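Local atomic coordinates of Tp0751 (Treponema pallidum, PDB entry 5JK2), a protein that mediates adhesion to host extracellular matrix components and interactions with host cells, through a C-terminal lipocalin-like barrel domain. Residues A77-S82 against F104-T109; A84-I89 against S145-Q150; R115-V120 against R138-S143. The protein carries 1 engineered substitution. One frame throughout, in Å; residues are numbered along the deposited sequence.

Interaction 1. Residues A77-S82 against F104-T109; sequences AEITFS and FLTRNT
I79 and T106 are where the two backbones come nearest, their CA atoms 7.8 Å apart. That is too far for paired strands, because strand 86-98 lies between strands 78-83 and 101-108 in the sheet and hydrogen-bonds to the first of them through pairs such as I79 with F90. The two strands are thus two apart in the curving sheet, and their inward-pointing side chains meet in front of the strand between them. At the start of the first segment, A77 and E78 face D73 as a G1 beta bulge, with A77 in a left-handed backbone conformation.

On the side of the first segment, a single methyl group, I79 CD1, makes both contacts. I79 has CG1 beside its backbone N (chi1 -63°) and then runs on extended (chi2 169°), which delivers CD1 to both partners. Over one face of the F104 ring, CD1 makes a CH-pi contact, 4.0 Å from the ring centroid and 17° off the normal. It is shifted toward the rim, so its nearest ring atom is F104 CD1 at 3.8 Å. The second partner is T106: its CG2 sits 3.8 Å from I79 CD1, and the two side chains cross at about a right angle.

T106 works on two fronts. CG2 meets I79, while OG1 is hydrogen-bonded to R116 O on the neighbouring strand, which satisfies this buried hydroxyl. F104 in turn packs on L118, V120 and L50, and F72 lies against I79.

Inward-pointing residues from non-neighbouring strands meeting in this way make up the interior of a closed antiparallel barrel, here the eight-stranded, non-canonical lipocalin fold of Tp0751.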
loop_
_atom_site.group_PDB
_atom_site.type_symbol
_atom_site.label_atom_id
_atom_site.label_comp_id
_atom_site.label_asym_id
_atom_site.label_seq_id
_atom_site.Cartn_x
_atom_site.Cartn_y
_atom_site.Cartn_z
ATOM N N ALA A 77 6.680 3.125 9.524
ATOM C CA ALA A 77 6.900 3.323 8.095
ATOM C C ALA A 77 7.365 2.030 7.434
ATOM O O ALA A 77 8.430 1.979 6.817
ATOM C CB ALA A 77 7.909 4.434 7.866
ATOM N N GLU A 78 6.559 0.987 7.594
ATOM C CA GLU A 78 6.841 -0.326 7.034
ATOM C C GLU A 78 5.671 -0.796 6.190
ATOM O O GLU A 78 4.577 -0.235 6.258
ATOM C CB GLU A 78 7.108 -1.340 8.146
ATOM C CG GLU A 78 8.450 -1.174 8.830
ATOM C CD GLU A 78 8.549 -1.973 10.114
ATOM O OE1 GLU A 78 7.509 -2.487 10.579
ATOM O OE2 GLU A 78 9.666 -2.086 10.660
ATOM N N ILE A 79 5.909 -1.831 5.394
ATOM C CA ILE A 79 4.846 -2.471 4.641
ATOM C C ILE A 79 5.055 -3.971 4.709
ATOM O O ILE A 79 6.041 -4.498 4.191
ATOM C CB ILE A 79 4.806 -1.998 3.179
ATOM C CG1 ILE A 79 4.500 -0.496 3.113
ATOM C CG2 ILE A 79 3.754 -2.784 2.400
ATOM C CD1 ILE A 79 4.690 0.122 1.742
ATOM N N THR A 80 4.124 -4.650 5.367
ATOM C CA THR A 80 4.225 -6.084 5.569
ATOM C C THR A 80 3.466 -6.813 4.474
ATOM O O THR A 80 2.305 -6.513 4.199
ATOM C CB THR A 80 3.675 -6.505 6.950
ATOM O OG1 THR A 80 2.252 -6.660 6.883
ATOM C CG2 THR A 80 4.028 -5.470 8.014
ATOM N N PHE A 81 4.147 -7.768 3.848
ATOM C CA PHE A 81 3.579 -8.565 2.770
ATOM C C PHE A 81 3.324 -9.983 3.244
ATOM O O PHE A 81 4.252 -10.667 3.665
ATOM C CB PHE A 81 4.521 -8.593 1.570
ATOM C CG PHE A 81 4.852 -7.240 1.024
ATOM C CD1 PHE A 81 5.767 -6.422 1.665
ATOM C CD2 PHE A 81 4.264 -6.794 -0.145
ATOM C CE1 PHE A 81 6.078 -5.178 1.157
ATOM C CE2 PHE A 81 4.571 -5.555 -0.660
ATOM C CZ PHE A 81 5.479 -4.743 -0.009
ATOM N N SER A 82 2.074 -10.430 3.152
ATOM C CA SER A 82 1.687 -11.739 3.670
ATOM C C SER A 82 0.831 -12.547 2.702
ATOM O O SER A 82 -0.062 -12.017 2.046
ATOM C CB SER A 82 0.919 -11.586 4.986
ATOM O OG SER A 82 1.704 -10.944 5.973
ATOM N N PHE A 104 5.840 4.065 -3.589
ATOM C CA PHE A 104 6.759 3.678 -2.528
ATOM C C PHE A 104 8.083 3.138 -3.048
ATOM O O PHE A 104 8.136 2.498 -4.098
ATOM C CB PHE A 104 6.122 2.613 -1.642
ATOM C CG PHE A 104 4.990 3.115 -0.806
ATOM C CD1 PHE A 104 5.225 3.639 0.452
ATOM C CD2 PHE A 104 3.688 3.050 -1.270
ATOM C CE1 PHE A 104 4.185 4.096 1.232
ATOM C CE2 PHE A 104 2.643 3.506 -0.497
ATOM C CZ PHE A 104 2.891 4.030 0.757
ATOM N N LEU A 105 9.148 3.403 -2.295
ATOM C CA LEU A 105 10.419 2.710 -2.470
ATOM C C LEU A 105 10.747 2.057 -1.138
ATOM O O LEU A 105 11.136 2.732 -0.186
ATOM C CB LEU A 105 11.540 3.663 -2.908
ATOM C CG LEU A 105 12.895 3.065 -3.325
ATOM C CD1 LEU A 105 13.736 2.645 -2.123
ATOM C CD2 LEU A 105 12.725 1.887 -4.284
ATOM N N THR A 106 10.574 0.741 -1.079
ATOM C CA THR A 106 10.722 0.001 0.165
ATOM C C THR A 106 11.933 -0.922 0.105
ATOM O O THR A 106 12.443 -1.203 -0.973
ATOM C CB THR A 106 9.467 -0.827 0.467
ATOM O OG1 THR A 106 9.454 -2.000 -0.354
ATOM C CG2 THR A 106 8.209 -0.017 0.200
ATOM N N ARG A 107 12.380 -1.395 1.265
ATOM C CA ARG A 107 13.596 -2.193 1.354
ATOM C C ARG A 107 13.468 -3.301 2.390
ATOM O O ARG A 107 13.083 -3.054 3.534
ATOM C CB ARG A 107 14.778 -1.288 1.690
ATOM C CG ARG A 107 16.037 -2.009 2.152
ATOM C CD ARG A 107 17.170 -1.021 2.388
ATOM N NE ARG A 107 16.708 0.196 3.056
ATOM C CZ ARG A 107 16.527 0.318 4.369
ATOM N NH1 ARG A 107 16.104 1.469 4.873
ATOM N NH2 ARG A 107 16.763 -0.705 5.181
ATOM N N ASN A 108 13.807 -4.521 1.981
ATOM C CA ASN A 108 13.709 -5.686 2.851
ATOM C C ASN A 108 14.448 -5.466 4.168
ATOM O O ASN A 108 15.492 -4.816 4.204
ATOM C CB ASN A 108 14.249 -6.923 2.128
ATOM C CG ASN A 108 14.261 -8.159 3.005
ATOM O OD1 ASN A 108 15.303 -8.555 3.526
ATOM N ND2 ASN A 108 13.098 -8.779 3.169
ATOM N N THR A 109 13.886 -5.991 5.251
ATOM C CA THR A 109 14.443 -5.783 6.586
ATOM C C THR A 109 15.770 -6.507 6.783
ATOM O O THR A 109 16.693 -5.970 7.397
ATOM C CB THR A 109 13.466 -6.255 7.680
ATOM O OG1 THR A 109 13.070 -7.608 7.427
ATOM C CG2 THR A 109 12.234 -5.372 7.709
#

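Interaction 2. Residues A84-I89 against S145-Q150; sequences ASVQEI and SMWDGQ
W147 is the residue of S145-Q150 that reaches V86 and E88 on A84-I89, bridging backbones whose closest CA atoms, those of V86 and M146, are 11.0 Å apart. The approach to it begins at S145, whose OG accepts a nearly straight bond from W147 N (3.2 Å, 173° at the hydrogen), an ST turn leading into the tryptophan.

M146 follows, folded back on its neighbour: its CG lies 3.5 Å above one face of the W147 ring, toward the rim. W147 itself, with CG beside its backbone N (chi1 -50°), extends the benzene end of the indole toward the first segment. V86 comes from the opposite direction, and its CG1 meets that end at the ring edge, near the ring plane, 3.9 Å from W147 CH2. Next to it E88 OE2 approaches W147 CZ2 obliquely at 4.3 Å. F81 of strand 78-83 packs edge-to-face with W147, while P68 and A132 also touch the indole.

Beyond the tryptophan, D148 takes no part in the contact; its OD1 accepts from A132 N. G149 opens the last strand, its backbone bonded to V130, and is extended with positive phi (146°), where the absence of a CB spares a collision with D148 O. Q150 continues the strand, pairing with T57 and packing on V127 and H129.

The chemistry is mixed: a methyl on an aromatic edge, and a carboxylate beside the same ring. E88 OE2 is salt-bridged to R116 NH1, and R116 also packs on W147, so the acid's charge is probably balanced where it borders the indole, and the contact across the segments itself remains one of packing.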
loop_
_atom_site.group_PDB
_atom_site.type_symbol
_atom_site.label_atom_id
_atom_site.label_comp_id
_atom_site.label_asym_id
_atom_site.label_seq_id
_atom_site.Cartn_x
_atom_site.Cartn_y
_atom_site.Cartn_z
ATOM N N ALA A 84 -0.124 -16.518 3.625
ATOM C CA ALA A 84 0.066 -17.786 4.326
ATOM C C ALA A 84 1.512 -17.932 4.818
ATOM O O ALA A 84 1.955 -17.169 5.676
ATOM C CB ALA A 84 -0.331 -18.955 3.421
ATOM N N SER A 85 2.243 -18.906 4.279
ATOM C CA SER A 85 3.640 -19.127 4.655
ATOM C C SER A 85 4.490 -17.898 4.372
ATOM O O SER A 85 5.451 -17.615 5.090
ATOM C CB SER A 85 4.216 -20.332 3.907
ATOM O OG SER A 85 4.047 -20.196 2.506
ATOM N N VAL A 86 4.138 -17.183 3.312
ATOM C CA VAL A 86 4.818 -15.947 2.971
ATOM C C VAL A 86 4.502 -14.860 3.985
ATOM O O VAL A 86 3.342 -14.519 4.200
ATOM C CB VAL A 86 4.417 -15.452 1.574
ATOM C CG1 VAL A 86 4.992 -14.064 1.319
ATOM C CG2 VAL A 86 4.877 -16.431 0.511
ATOM N N GLN A 87 5.547 -14.313 4.595
ATOM C CA GLN A 87 5.416 -13.130 5.430
ATOM C C GLN A 87 6.749 -12.404 5.401
ATOM O O GLN A 87 7.805 -13.027 5.503
ATOM C CB GLN A 87 4.992 -13.483 6.866
ATOM C CG GLN A 87 6.049 -14.177 7.720
ATOM C CD GLN A 87 5.635 -14.323 9.182
ATOM O OE1 GLN A 87 6.487 -14.354 10.074
ATOM N NE2 GLN A 87 4.329 -14.423 9.432
ATOM N N GLU A 88 6.696 -11.089 5.224
ATOM C CA GLU A 88 7.905 -10.296 5.071
ATOM C C GLU A 88 7.592 -8.810 5.173
ATOM O O GLU A 88 6.461 -8.388 4.937
ATOM C CB GLU A 88 8.574 -10.606 3.733
ATOM C CG GLU A 88 7.682 -10.343 2.527
ATOM C CD GLU A 88 8.138 -11.079 1.284
ATOM O OE1 GLU A 88 8.592 -12.238 1.402
ATOM O OE2 GLU A 88 8.038 -10.499 0.182
ATOM N N ILE A 89 8.604 -8.025 5.532
ATOM C CA ILE A 89 8.445 -6.592 5.734
ATOM C C ILE A 89 9.467 -5.813 4.928
ATOM O O ILE A 89 10.609 -6.247 4.780
ATOM C CB ILE A 89 8.602 -6.207 7.216
ATOM C CG1 ILE A 89 7.685 -7.067 8.090
ATOM C CG2 ILE A 89 8.312 -4.720 7.405
ATOM C CD1 ILE A 89 7.843 -6.843 9.584
ATOM N N SER A 145 3.562 -9.350 -10.561
ATOM C CA SER A 145 3.835 -9.811 -9.205
ATOM C C SER A 145 2.629 -10.525 -8.615
ATOM O O SER A 145 1.510 -10.375 -9.100
ATOM C CB SER A 145 4.231 -8.632 -8.316
ATOM O OG SER A 145 4.425 -9.043 -6.975
ATOM N N MET A 146 2.868 -11.307 -7.567
ATOM C CA MET A 146 1.788 -11.972 -6.850
ATOM C C MET A 146 0.981 -10.953 -6.057
ATOM O O MET A 146 -0.155 -11.210 -5.662
ATOM C CB MET A 146 2.342 -13.048 -5.914
ATOM C CG MET A 146 3.209 -12.508 -4.785
ATOM S SD MET A 146 3.965 -13.800 -3.782
ATOM C CE MET A 146 2.535 -14.742 -3.295
ATOM N N TRP A 147 1.585 -9.789 -5.832
ATOM C CA TRP A 147 0.964 -8.728 -5.055
ATOM C C TRP A 147 0.129 -7.799 -5.930
ATOM O O TRP A 147 -0.714 -7.058 -5.426
ATOM C CB TRP A 147 2.037 -7.928 -4.314
ATOM C CG TRP A 147 2.989 -8.795 -3.547
ATOM C CD1 TRP A 147 4.307 -9.003 -3.818
ATOM C CD2 TRP A 147 2.687 -9.585 -2.391
ATOM N NE1 TRP A 147 4.849 -9.867 -2.898
ATOM C CE2 TRP A 147 3.873 -10.239 -2.012
ATOM C CE3 TRP A 147 1.530 -9.798 -1.639
ATOM C CZ2 TRP A 147 3.935 -11.093 -0.917
ATOM C CZ3 TRP A 147 1.595 -10.644 -0.551
ATOM C CH2 TRP A 147 2.787 -11.281 -0.200
ATOM N N ASP A 148 0.368 -7.837 -7.238
ATOM C CA ASP A 148 -0.418 -7.051 -8.183
ATOM C C ASP A 148 -1.891 -7.409 -8.093
ATOM O O ASP A 148 -2.249 -8.584 -8.042
ATOM C CB ASP A 148 0.072 -7.269 -9.615
ATOM C CG ASP A 148 1.328 -6.485 -9.931
ATOM O OD1 ASP A 148 2.037 -6.087 -8.987
ATOM O OD2 ASP A 148 1.604 -6.271 -11.130
ATOM N N GLY A 149 -2.742 -6.389 -8.074
ATOM C CA GLY A 149 -4.177 -6.596 -8.067
ATOM C C GLY A 149 -4.919 -5.551 -7.264
ATOM O O GLY A 149 -4.328 -4.595 -6.762
ATOM N N GLN A 150 -6.228 -5.742 -7.146
ATOM C CA GLN A 150 -7.077 -4.826 -6.405
ATOM C C GLN A 150 -7.109 -5.227 -4.935
ATOM O O GLN A 150 -7.130 -6.415 -4.616
ATOM C CB GLN A 150 -8.490 -4.822 -6.989
ATOM C CG GLN A 150 -9.387 -3.730 -6.443
ATOM C CD GLN A 150 -10.839 -3.926 -6.823
ATOM O OE1 GLN A 150 -11.237 -4.997 -7.277
ATOM N NE2 GLN A 150 -11.638 -2.886 -6.640
#

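Interaction 3. Residues R115-V120 against R138-S143; sequences RRRLEV and RLKIGS
R117 and K140 touch beside a carboxylate oxygen that draws three arginines: D135 OD2 forms a salt bridge with R117 NH2, and R115 NE and R138 NH2 add long, weak ion pairs to it. The setting is the outer surface of the lipocalin-like barrel, where strand 115-122 runs beside strand 127-135 and the irregular segment R138-S143 follows the latter back past R115 and R117. CA atoms of R117 and K140 are 8.5 Å apart.

R117 is extended from CG to NE, and it meets K140 at about a right angle. The lysine continues straight beyond CG, and K140 CD lies 4.2 Å from R117 CD where the two chains cross. K140 also rests on V133.

R115 and R138 cross with their guanidinium planes 85° apart. The NH1 atoms of R115 and R138 are modelled 2.9 Å from each other; both are donors, so no bond can be read into this. R138 also has unusual torsions along its chain, and the exact place of its end is therefore doubtful. Shared attraction to D135 gives a plausible reason for the two groups being gathered here, with D93 a further, weak partner for R115.

R117 NH2, the nitrogen bonded to D135, lies obliquely 3.7 Å from K140 CB, a van der Waals contact of a polar group with a methylene.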
loop_
_atom_site.group_PDB
_atom_site.type_symbol
_atom_site.label_atom_id
_atom_site.label_comp_id
_atom_site.label_asym_id
_atom_site.label_seq_id
_atom_site.Cartn_x
_atom_site.Cartn_y
_atom_site.Cartn_z
ATOM N N ARG A 115 14.897 -4.910 -2.581
ATOM C CA ARG A 115 13.993 -3.795 -2.374
ATOM C C ARG A 115 12.733 -4.038 -3.194
ATOM O O ARG A 115 12.645 -5.035 -3.905
ATOM C CB ARG A 115 14.682 -2.487 -2.767
ATOM C CG ARG A 115 16.018 -2.294 -2.064
ATOM C CD ARG A 115 16.359 -0.831 -1.845
ATOM N NE ARG A 115 16.506 -0.102 -3.100
ATOM C CZ ARG A 115 16.868 1.174 -3.184
ATOM N NH1 ARG A 115 16.976 1.755 -4.371
ATOM N NH2 ARG A 115 17.120 1.873 -2.085
ATOM N N ARG A 116 11.760 -3.141 -3.092
ATOM C CA ARG A 116 10.491 -3.329 -3.786
ATOM C C ARG A 116 9.786 -2.002 -4.056
ATOM O O ARG A 116 9.546 -1.218 -3.138
ATOM C CB ARG A 116 9.584 -4.250 -2.968
ATOM C CG ARG A 116 8.272 -4.610 -3.644
ATOM C CD ARG A 116 7.557 -5.722 -2.903
ATOM N NE ARG A 116 8.227 -7.007 -3.083
ATOM C CZ ARG A 116 7.981 -8.090 -2.354
ATOM N NH1 ARG A 116 7.078 -8.053 -1.383
ATOM N NH2 ARG A 116 8.641 -9.213 -2.595
ATOM N N ARG A 117 9.459 -1.762 -5.324
ATOM C CA ARG A 117 8.727 -0.566 -5.728
ATOM C C ARG A 117 7.236 -0.842 -5.793
ATOM O O ARG A 117 6.811 -1.887 -6.282
ATOM C CB ARG A 117 9.218 -0.066 -7.085
ATOM C CG ARG A 117 10.650 0.411 -7.058
ATOM C CD ARG A 117 11.045 1.119 -8.344
ATOM N NE ARG A 117 12.217 1.970 -8.146
ATOM C CZ ARG A 117 13.463 1.518 -8.026
ATOM N NH1 ARG A 117 14.461 2.372 -7.845
ATOM N NH2 ARG A 117 13.715 0.216 -8.081
ATOM N N LEU A 118 6.448 0.112 -5.309
ATOM C CA LEU A 118 5.003 -0.042 -5.238
ATOM C C LEU A 118 4.303 1.118 -5.932
ATOM O O LEU A 118 4.782 2.250 -5.907
ATOM C CB LEU A 118 4.550 -0.133 -3.777
ATOM C CG LEU A 118 3.740 -1.371 -3.380
ATOM C CD1 LEU A 118 4.580 -2.628 -3.530
ATOM C CD2 LEU A 118 3.219 -1.241 -1.958
ATOM N N GLU A 119 3.168 0.819 -6.552
ATOM C CA GLU A 119 2.361 1.829 -7.223
ATOM C C GLU A 119 0.913 1.726 -6.767
ATOM O O GLU A 119 0.064 1.172 -7.465
ATOM C CB GLU A 119 2.454 1.671 -8.739
ATOM C CG GLU A 119 3.858 1.851 -9.298
ATOM C CD GLU A 119 4.364 3.279 -9.181
ATOM O OE1 GLU A 119 3.544 4.189 -8.936
ATOM O OE2 GLU A 119 5.585 3.490 -9.335
ATOM N N VAL A 120 0.643 2.267 -5.584
ATOM C CA VAL A 120 -0.686 2.207 -4.989
ATOM C C VAL A 120 -1.606 3.280 -5.559
ATOM O O VAL A 120 -1.462 4.463 -5.245
ATOM C CB VAL A 120 -0.624 2.375 -3.463
ATOM C CG1 VAL A 120 -2.005 2.195 -2.858
ATOM C CG2 VAL A 120 0.367 1.390 -2.862
ATOM N N ARG A 138 20.806 -3.868 -7.857
ATOM C CA ARG A 138 20.462 -2.471 -8.154
ATOM C C ARG A 138 19.656 -2.182 -9.433
ATOM O O ARG A 138 19.265 -1.031 -9.653
ATOM C CB ARG A 138 21.739 -1.628 -8.205
ATOM C CG ARG A 138 21.981 -0.788 -6.949
ATOM C CD ARG A 138 22.132 0.727 -7.239
ATOM N NE ARG A 138 21.060 1.665 -6.808
ATOM C CZ ARG A 138 19.733 1.469 -6.852
ATOM N NH1 ARG A 138 18.900 2.428 -6.436
ATOM N NH2 ARG A 138 19.211 0.338 -7.298
ATOM N N LEU A 139 19.418 -3.177 -10.286
ATOM C CA LEU A 139 18.534 -2.976 -11.446
ATOM C C LEU A 139 17.145 -3.559 -11.175
ATOM O O LEU A 139 17.020 -4.710 -10.750
ATOM C CB LEU A 139 19.100 -3.605 -12.730
ATOM C CG LEU A 139 18.269 -3.291 -13.987
ATOM C CD1 LEU A 139 18.214 -1.790 -14.251
ATOM C CD2 LEU A 139 18.813 -4.028 -15.199
ATOM N N LYS A 140 16.106 -2.771 -11.448
ATOM C CA LYS A 140 14.735 -3.177 -11.171
ATOM C C LYS A 140 14.255 -4.173 -12.225
ATOM O O LYS A 140 14.463 -3.972 -13.419
ATOM C CB LYS A 140 13.814 -1.953 -11.119
ATOM C CG LYS A 140 12.844 -1.800 -12.290
ATOM C CD LYS A 140 11.858 -0.677 -12.011
ATOM C CE LYS A 140 10.866 -0.473 -13.161
ATOM N NZ LYS A 140 9.698 0.367 -12.769
ATOM N N ILE A 141 13.606 -5.241 -11.770
ATOM C CA ILE A 141 13.170 -6.330 -12.640
ATOM C C ILE A 141 11.663 -6.532 -12.442
ATOM O O ILE A 141 11.235 -6.930 -11.363
ATOM C CB ILE A 141 13.959 -7.626 -12.326
ATOM C CG1 ILE A 141 15.473 -7.394 -12.467
ATOM C CG2 ILE A 141 13.537 -8.763 -13.238
ATOM C CD1 ILE A 141 16.292 -7.834 -11.271
ATOM N N GLY A 142 10.870 -6.288 -13.489
ATOM C CA GLY A 142 9.455 -5.988 -13.323
ATOM C C GLY A 142 8.487 -6.765 -14.199
ATOM O O GLY A 142 7.825 -6.192 -15.067
ATOM N N SER A 143 8.413 -8.078 -13.989
ATOM C CA SER A 143 7.291 -8.868 -14.509
ATOM C C SER A 143 6.090 -8.695 -13.555
ATOM O O SER A 143 6.184 -7.955 -12.572
ATOM C CB SER A 143 7.659 -10.357 -14.682
ATOM O OG SER A 143 8.063 -10.984 -13.482
#

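How the interactions relate
Interaction 1 is core packing inside the barrel, interaction 2 is partly buried, and interaction 3 lies on the surface, with charge taking over from hydrocarbon in that order. Strands 78-83 and 86-98 pair directly, joining interactions 1 and 2 through a probable backbone hydrogen bond between F81 N and E88 O, while strands 101-108 and 115-122 join interactions 1 and 3. R116 is common ground: inward from the strand of interaction 3, it reaches residues of both other contacts, meeting F81 by cation-pi, whereas R115 and R117 point outward. Along the chain, interaction 3 is nested within the loop that interaction 2 closes.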